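Side-chain contacts in PF04016 domain protein (PDB 3L5O), which is of unknown function but probably binds an adenosyl-containing ligand and may take part in heavy-metal chelation, joining enolase-like and Rossmann-like folds: residues A[68-73]-A[91-96]; A[183-188]-A[206-211]; A[21-26]-A[229-234]. One frame throughout, in Å; residues are numbered along the deposited sequence.

Contact 1: A[68-73]-A[91-96]; sequences PMLTQN and YVEASI
Thr71 OG1 is hydrogen-bonded to the carbonyl oxygen of Met67, one turn back in its own chain, while Ile96 approaches it across the contact with only a methyl: Ile96 CD1 lies 4.3 Å from Thr71 OG1. The hydroxyl is thus paired locally, and the interhelical contact is left to hydrocarbon. Leu70 makes the largest contribution. With CG anti to the backbone N (chi1 -176°), its branch end reaches across to helix 91-96, and a single methyl does the work. Leu70 CD2 comes within 3.7 Å of Glu93 CG, and the two side chains cross at about a right angle; the methyl meets the extended glutamate chain most closely at CG and is still near the carboxylate. The same methyl also meets the end of the isoleucine, Leu70 CD2 standing 4.2 Å from Ile96 CD1. No hydrogen bond spans the two segments, whose axes run 11.1 Å apart at 23°, a nearly parallel pair bridged chiefly by Leu70, Glu93 and Ile96. Ile96 also packs on Cys42, Ser47 and Ile49, and Thr71 on Leu40. Two helices side by side over strands 39-42 and 46-51 of a three-stranded antiparallel sheet are consistent with the enolase-like fold described for this family.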
# COMPACT_ATOMS: atom_id res chain seq x y z
N PRO A 68 -5.43 -8.53 20.29
CA PRO A 68 -6.30 -7.55 20.96
C PRO A 68 -5.57 -6.66 21.96
O PRO A 68 -6.03 -5.55 22.23
CB PRO A 68 -7.34 -8.43 21.66
CG PRO A 68 -7.31 -9.72 20.93
CD PRO A 68 -5.88 -9.91 20.54
N MSE A 69 -4.44 -7.13 22.49
CA MSE A 69 -3.74 -6.47 23.59
C MSE A 69 -2.73 -5.42 23.09
O MSE A 69 -2.52 -4.39 23.72
CB MSE A 69 -3.04 -7.52 24.47
CG MSE A 69 -3.88 -8.78 24.83
SE MSE A 69 -5.19 -8.59 26.33
CE MSE A 69 -3.92 -8.73 27.89
N LEU A 70 -2.10 -5.69 21.95
CA LEU A 70 -1.29 -4.68 21.27
C LEU A 70 -2.18 -3.49 20.87
O LEU A 70 -1.81 -2.32 21.03
CB LEU A 70 -0.62 -5.29 20.03
CG LEU A 70 0.37 -4.46 19.18
CD1 LEU A 70 1.75 -4.37 19.81
CD2 LEU A 70 0.49 -5.10 17.82
N THR A 71 -3.36 -3.81 20.35
CA THR A 71 -4.30 -2.82 19.85
C THR A 71 -4.64 -1.78 20.90
O THR A 71 -4.53 -0.58 20.66
CB THR A 71 -5.58 -3.55 19.37
OG1 THR A 71 -5.27 -4.35 18.22
CG2 THR A 71 -6.66 -2.57 18.88
N GLN A 72 -5.02 -2.25 22.08
CA GLN A 72 -5.33 -1.37 23.21
C GLN A 72 -4.16 -0.42 23.56
O GLN A 72 -4.39 0.77 23.78
CB GLN A 72 -5.72 -2.22 24.43
N ASN A 73 -2.94 -0.95 23.61
CA ASN A 73 -1.76 -0.17 24.02
C ASN A 73 -1.40 0.97 23.08
O ASN A 73 -0.88 1.99 23.53
CB ASN A 73 -0.52 -1.06 24.10
CG ASN A 73 -0.35 -1.74 25.45
OD1 ASN A 73 -0.64 -1.17 26.50
ND2 ASN A 73 0.17 -2.97 25.41
N TYR A 91 2.90 -10.18 10.88
CA TYR A 91 2.22 -9.42 9.85
C TYR A 91 0.93 -8.68 10.27
O TYR A 91 0.61 -7.65 9.68
CB TYR A 91 2.05 -10.30 8.59
CG TYR A 91 3.38 -10.67 7.85
CD1 TYR A 91 4.59 -9.98 8.09
CD2 TYR A 91 3.40 -11.71 6.90
CE1 TYR A 91 5.78 -10.32 7.41
CE2 TYR A 91 4.58 -12.05 6.22
CZ TYR A 91 5.76 -11.36 6.47
OH TYR A 91 6.91 -11.72 5.78
N VAL A 92 0.21 -9.14 11.29
CA VAL A 92 -0.92 -8.35 11.82
C VAL A 92 -0.42 -7.04 12.48
O VAL A 92 -1.02 -6.00 12.34
CB VAL A 92 -1.78 -9.15 12.80
CG1 VAL A 92 -2.84 -8.26 13.43
CG2 VAL A 92 -2.42 -10.32 12.09
N GLU A 93 0.68 -7.12 13.22
CA GLU A 93 1.32 -5.97 13.83
C GLU A 93 1.84 -5.03 12.74
O GLU A 93 1.66 -3.82 12.82
CB GLU A 93 2.43 -6.45 14.76
CG GLU A 93 3.26 -5.33 15.33
CD GLU A 93 4.18 -5.76 16.45
OE1 GLU A 93 4.01 -6.89 16.96
OE2 GLU A 93 5.07 -4.93 16.82
N ALA A 94 2.48 -5.58 11.72
CA ALA A 94 3.01 -4.78 10.61
C ALA A 94 1.91 -4.04 9.87
O ALA A 94 2.10 -2.89 9.51
CB ALA A 94 3.80 -5.64 9.65
N SER A 95 0.75 -4.66 9.74
CA SER A 95 -0.39 -4.02 9.07
C SER A 95 -0.85 -2.79 9.85
O SER A 95 -1.17 -1.78 9.26
CB SER A 95 -1.55 -5.01 8.82
OG SER A 95 -2.34 -5.22 9.98
N ILE A 96 -0.84 -2.86 11.17
CA ILE A 96 -1.13 -1.72 12.07
C ILE A 96 -0.12 -0.58 11.91
O ILE A 96 -0.50 0.59 11.86
CB ILE A 96 -1.16 -2.24 13.52
CG1 ILE A 96 -2.37 -3.18 13.67
CG2 ILE A 96 -1.22 -1.13 14.53
CD1 ILE A 96 -2.43 -3.93 15.00

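Contact 2: A[183-188]-A[206-211]; sequences ILPECD and LELSRN
A largely apolar, buried contact joins the 3-10 turn ahead of strand 189-193 to the C-terminal end of helix 202-208, in the Rossmann-like part of the protein. The two backbones come close, with Pro185 CA 5.3 Å from Leu208 CA, and no direct hydrogen bond crosses between them. Having no N-H, Pro185 offers a carbon instead: its CA sits 3.4 Å from Leu208 O, a CA-H...O contact with an angle of 130° at the hydrogen. The two side chains run side by side in the same direction, Pro185 CG being 4.0 Å from Leu208 CD2. Next to this pair, Leu184 CB meets Leu208 CB at 4.0 Å, and one branch of the leucine reaches farther along, where Leu184 CD1 lies 3.6 Å from Ser209 OG. That hydroxyl stands anti to its own carbonyl carbon (chi1 -51°), a setting from which it bonds back to Leu205 O while still touching the leucine. At the outer margin a water ties the segments together, giving a hydrogen to Pro185 O at 2.9 Å and accepting one from Asn211 ND2 at 3.0 Å. Arg210 turns back on the helix end: NH1 donates to Glu207 O at 2.8 Å from above the carbonyl plane, and Glu207 OE2 lies over one guanidinium face as a long charge pair. Helix 202-208, with helix 195-199 before it, lies in the connection between neighbouring parallel strands 189-193 and 214-218, a beta-alpha-beta crossover of the Rossmann-like sheet.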
# COMPACT_ATOMS: atom_id res chain seq x y z
N ILE A 183 11.69 -12.99 -13.30
CA ILE A 183 10.81 -12.27 -14.21
C ILE A 183 10.97 -10.77 -14.13
O ILE A 183 11.00 -10.11 -15.18
CB ILE A 183 9.32 -12.61 -13.93
CG1 ILE A 183 9.04 -14.05 -14.33
CG2 ILE A 183 8.38 -11.65 -14.69
CD1 ILE A 183 7.66 -14.45 -14.09
N LEU A 184 11.02 -10.21 -12.91
CA LEU A 184 10.99 -8.76 -12.78
C LEU A 184 12.13 -8.01 -13.45
O LEU A 184 11.89 -6.90 -13.91
CB LEU A 184 10.84 -8.31 -11.32
CG LEU A 184 9.51 -8.73 -10.65
CD1 LEU A 184 9.41 -8.19 -9.22
CD2 LEU A 184 8.30 -8.32 -11.46
N PRO A 185 13.38 -8.53 -13.43
CA PRO A 185 14.48 -7.87 -14.16
C PRO A 185 14.28 -7.72 -15.67
O PRO A 185 14.92 -6.85 -16.26
CB PRO A 185 15.70 -8.73 -13.80
CG PRO A 185 15.36 -9.30 -12.46
CD PRO A 185 13.88 -9.67 -12.64
N GLU A 186 13.39 -8.52 -16.27
CA GLU A 186 13.05 -8.40 -17.70
C GLU A 186 11.92 -7.39 -17.98
O GLU A 186 11.61 -7.13 -19.14
CB GLU A 186 12.60 -9.75 -18.26
CG GLU A 186 13.53 -10.92 -17.99
CD GLU A 186 14.98 -10.55 -18.16
OE1 GLU A 186 15.49 -10.51 -19.31
OE2 GLU A 186 15.63 -10.27 -17.13
N CYS A 187 11.30 -6.85 -16.94
CA CYS A 187 10.07 -6.06 -17.12
C CYS A 187 10.32 -4.59 -17.40
O CYS A 187 11.18 -3.98 -16.78
CB CYS A 187 9.15 -6.22 -15.92
SG CYS A 187 8.45 -7.88 -15.81
N ASP A 188 9.61 -4.06 -18.40
CA ASP A 188 9.59 -2.63 -18.69
C ASP A 188 8.77 -1.83 -17.70
O ASP A 188 9.06 -0.67 -17.44
CB ASP A 188 9.02 -2.41 -20.09
CG ASP A 188 9.76 -3.18 -21.14
OD1 ASP A 188 11.00 -3.03 -21.21
OD2 ASP A 188 9.18 -3.97 -21.92
N LEU A 206 11.89 -4.01 -5.36
CA LEU A 206 12.42 -2.76 -5.91
C LEU A 206 13.77 -2.92 -6.59
O LEU A 206 13.98 -2.36 -7.67
CB LEU A 206 12.47 -1.66 -4.83
CG LEU A 206 11.08 -1.21 -4.32
CD1 LEU A 206 11.21 -0.06 -3.34
CD2 LEU A 206 10.17 -0.84 -5.48
N GLU A 207 14.69 -3.66 -5.97
CA GLU A 207 16.00 -3.92 -6.57
C GLU A 207 15.89 -4.76 -7.84
O GLU A 207 16.54 -4.48 -8.84
CB GLU A 207 16.93 -4.58 -5.56
CG GLU A 207 18.33 -4.92 -6.09
CD GLU A 207 19.28 -3.72 -6.21
OE1 GLU A 207 18.86 -2.57 -6.00
OE2 GLU A 207 20.48 -3.96 -6.51
N LEU A 208 15.03 -5.78 -7.84
CA LEU A 208 14.82 -6.57 -9.02
C LEU A 208 14.25 -5.76 -10.19
O LEU A 208 14.53 -6.05 -11.34
CB LEU A 208 13.86 -7.73 -8.71
CG LEU A 208 14.44 -8.78 -7.78
CD1 LEU A 208 13.35 -9.73 -7.33
CD2 LEU A 208 15.54 -9.50 -8.50
N SER A 209 13.43 -4.77 -9.86
CA SER A 209 12.70 -3.99 -10.86
C SER A 209 13.40 -2.68 -11.24
O SER A 209 12.86 -1.89 -12.01
CB SER A 209 11.30 -3.67 -10.32
OG SER A 209 10.64 -4.85 -9.84
N ARG A 210 14.59 -2.41 -10.69
CA ARG A 210 15.16 -1.05 -10.75
C ARG A 210 15.36 -0.51 -12.17
O ARG A 210 15.35 0.71 -12.36
CB ARG A 210 16.45 -0.95 -9.95
CG ARG A 210 17.58 -1.76 -10.48
CD ARG A 210 18.79 -1.71 -9.56
NE ARG A 210 19.93 -2.34 -10.21
CZ ARG A 210 20.08 -3.66 -10.37
NH1 ARG A 210 19.17 -4.51 -9.91
NH2 ARG A 210 21.17 -4.12 -10.99
N ASN A 211 15.51 -1.39 -13.16
CA ASN A 211 15.66 -0.98 -14.55
C ASN A 211 14.37 -0.94 -15.38
O ASN A 211 14.42 -0.68 -16.58
CB ASN A 211 16.70 -1.86 -15.24
CG ASN A 211 18.10 -1.76 -14.60
OD1 ASN A 211 18.55 -0.69 -14.22
ND2 ASN A 211 18.77 -2.90 -14.49
O HOH W 1 17.16 -5.30 -15.22

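Contact 3: A[21-26]-A[229-234]; sequences WEIYDA and FEHGLQ
His231 is the first residue of segment 229-234 to touch helix 22-29, and every close pair across the contact involves it. Its backbone and CB come up against Ile23: His231 O is 3.8 Å from Ile23 CD1, and His231 CB is 3.9 Å from Ile23 CG1. The two side chains slide past each other in opposite directions. Because Ile23 CG1 lies anti to the backbone N (chi1 -168°), its long branch is carried along the histidine stem, while the imidazole travels the other way, back over the helix. There Ile23 CA lies 4.1 Å above one face of the ring, toward its rim. Farther out, His231 NE2 is 3.4 Å from Ala26 CB, and the neighbouring ring carbon, His231 CE1, lies 4.1 Å from Glu22 O, an oxygen already taken by the helical bond from Ala26 N; both approaches are oblique to the ring. Gly232 follows with a positive phi of 92° and turns the chain. Leu233 then directs its side chain into the core, onto Leu206, Ile215 and Leu217, and Gln234, just ahead of strand 235-241, hydrogen-bonds through its backbone to Ile215 and Lys270. Ile23 shares this apolar layer through Leu202 and Leu206, so helix 22-29 is fastened to the Rossmann-like part of the molecule. The chemistry implies an imidazole seated by van der Waals contact, without a hydrogen bond between the segments; Glu22 OE1, 4.8 Å from His231 ND1, may add a weak electrostatic influence if the histidine is charged.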
# COMPACT_ATOMS: atom_id res chain seq x y z
N TRP A 21 16.21 -1.52 5.48
CA TRP A 21 15.17 -0.83 6.26
C TRP A 21 15.01 0.64 5.84
O TRP A 21 14.09 1.30 6.32
CB TRP A 21 15.42 -0.91 7.77
CG TRP A 21 15.32 -2.27 8.40
CD1 TRP A 21 16.32 -2.97 9.00
CD2 TRP A 21 14.13 -3.08 8.53
NE1 TRP A 21 15.84 -4.17 9.47
CE2 TRP A 21 14.50 -4.25 9.20
CE3 TRP A 21 12.79 -2.94 8.13
CZ2 TRP A 21 13.59 -5.25 9.49
CZ3 TRP A 21 11.91 -3.94 8.41
CH2 TRP A 21 12.31 -5.09 9.05
N GLU A 22 15.86 1.13 4.94
CA GLU A 22 15.92 2.56 4.66
C GLU A 22 14.62 3.12 4.19
O GLU A 22 14.25 4.20 4.59
CB GLU A 22 17.01 2.90 3.63
CG GLU A 22 18.40 2.92 4.26
CD GLU A 22 19.47 3.59 3.41
OE1 GLU A 22 19.19 4.00 2.24
OE2 GLU A 22 20.62 3.69 3.92
N ILE A 23 13.92 2.40 3.32
CA ILE A 23 12.64 2.87 2.82
C ILE A 23 11.61 2.95 3.95
O ILE A 23 10.78 3.84 3.94
CB ILE A 23 12.12 2.00 1.63
CG1 ILE A 23 10.94 2.69 0.95
CG2 ILE A 23 11.72 0.62 2.09
CD1 ILE A 23 10.48 2.02 -0.35
N TYR A 24 11.67 2.02 4.90
CA TYR A 24 10.79 2.04 6.09
C TYR A 24 11.14 3.18 7.02
O TYR A 24 10.25 3.90 7.46
CB TYR A 24 10.87 0.70 6.88
CG TYR A 24 10.29 -0.47 6.11
CD1 TYR A 24 11.07 -1.21 5.23
CD2 TYR A 24 8.93 -0.78 6.21
CE1 TYR A 24 10.52 -2.25 4.49
CE2 TYR A 24 8.39 -1.84 5.47
CZ TYR A 24 9.19 -2.56 4.61
OH TYR A 24 8.66 -3.59 3.84
N ASP A 25 12.43 3.35 7.31
CA ASP A 25 12.94 4.45 8.14
C ASP A 25 12.59 5.83 7.51
O ASP A 25 12.20 6.74 8.20
CB ASP A 25 14.47 4.35 8.26
CG ASP A 25 14.95 3.11 9.03
OD1 ASP A 25 14.22 2.62 9.94
OD2 ASP A 25 16.10 2.63 8.80
N ALA A 26 12.71 5.96 6.20
CA ALA A 26 12.30 7.19 5.48
C ALA A 26 10.82 7.54 5.73
O ALA A 26 10.50 8.70 5.98
CB ALA A 26 12.53 7.01 3.96
N PHE A 229 9.76 8.36 -3.78
CA PHE A 229 10.30 8.57 -5.12
C PHE A 229 11.83 8.68 -5.11
O PHE A 229 12.48 8.60 -6.14
CB PHE A 229 9.72 9.83 -5.76
CG PHE A 229 8.21 9.82 -5.92
CD1 PHE A 229 7.54 8.67 -6.34
CD2 PHE A 229 7.48 10.98 -5.70
CE1 PHE A 229 6.16 8.67 -6.48
CE2 PHE A 229 6.10 10.99 -5.87
CZ PHE A 229 5.45 9.84 -6.26
N GLU A 230 12.37 8.89 -3.92
CA GLU A 230 13.81 8.91 -3.65
C GLU A 230 14.30 7.52 -3.26
O GLU A 230 15.50 7.31 -3.07
CB GLU A 230 14.10 9.97 -2.56
CG GLU A 230 13.48 11.34 -2.85
CD GLU A 230 13.50 12.31 -1.65
OE1 GLU A 230 14.27 12.08 -0.69
OE2 GLU A 230 12.75 13.32 -1.66
N HIS A 231 13.38 6.56 -3.17
CA HIS A 231 13.68 5.21 -2.69
C HIS A 231 13.22 4.14 -3.67
O HIS A 231 12.76 3.07 -3.26
CB HIS A 231 13.06 4.99 -1.30
CG HIS A 231 13.82 5.68 -0.21
ND1 HIS A 231 15.02 5.20 0.26
CD2 HIS A 231 13.61 6.86 0.42
CE1 HIS A 231 15.51 6.04 1.15
NE2 HIS A 231 14.67 7.06 1.27
N GLY A 232 13.34 4.42 -4.97
CA GLY A 232 13.21 3.38 -5.99
C GLY A 232 11.84 3.15 -6.58
O GLY A 232 11.66 2.17 -7.32
N LEU A 233 10.89 4.02 -6.26
CA LEU A 233 9.55 4.04 -6.85
C LEU A 233 9.34 5.29 -7.71
O LEU A 233 9.86 6.36 -7.40
CB LEU A 233 8.50 4.00 -5.75
CG LEU A 233 8.27 2.63 -5.08
CD1 LEU A 233 7.62 2.78 -3.74
CD2 LEU A 233 7.40 1.71 -6.00
N GLN A 234 8.54 5.17 -8.78
CA GLN A 234 8.20 6.31 -9.63
C GLN A 234 6.72 6.67 -9.65
O GLN A 234 6.33 7.68 -10.22
CB GLN A 234 8.71 6.11 -11.06
CG GLN A 234 10.22 5.98 -11.16
CD GLN A 234 10.72 4.60 -10.79
OE1 GLN A 234 10.25 3.61 -11.33
NE2 GLN A 234 11.71 4.53 -9.89

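From the N terminus, helix 22-29 comes first, but contact 3 closes only when segment 229-234 returns to it some two hundred residues later. Both other contacts nest inside that long loop. Contact 1 closes a short one, from helix 68-74 to helix 91-105, over the antiparallel sheet. Contact 2 closes another of equal length, from 183-188 to 206-211, beside the parallel strands; the two follow in series and lie on opposite sides of the chain's centre, their centres 33 Å apart. Contacts 2 and 3 meet through Leu206, which packs on Ile23, His231, Gly232 and Leu233. Contact 3 alone joins the two sequence-family regions, setting the first helix against the connection between strands 214-218 and 235-241.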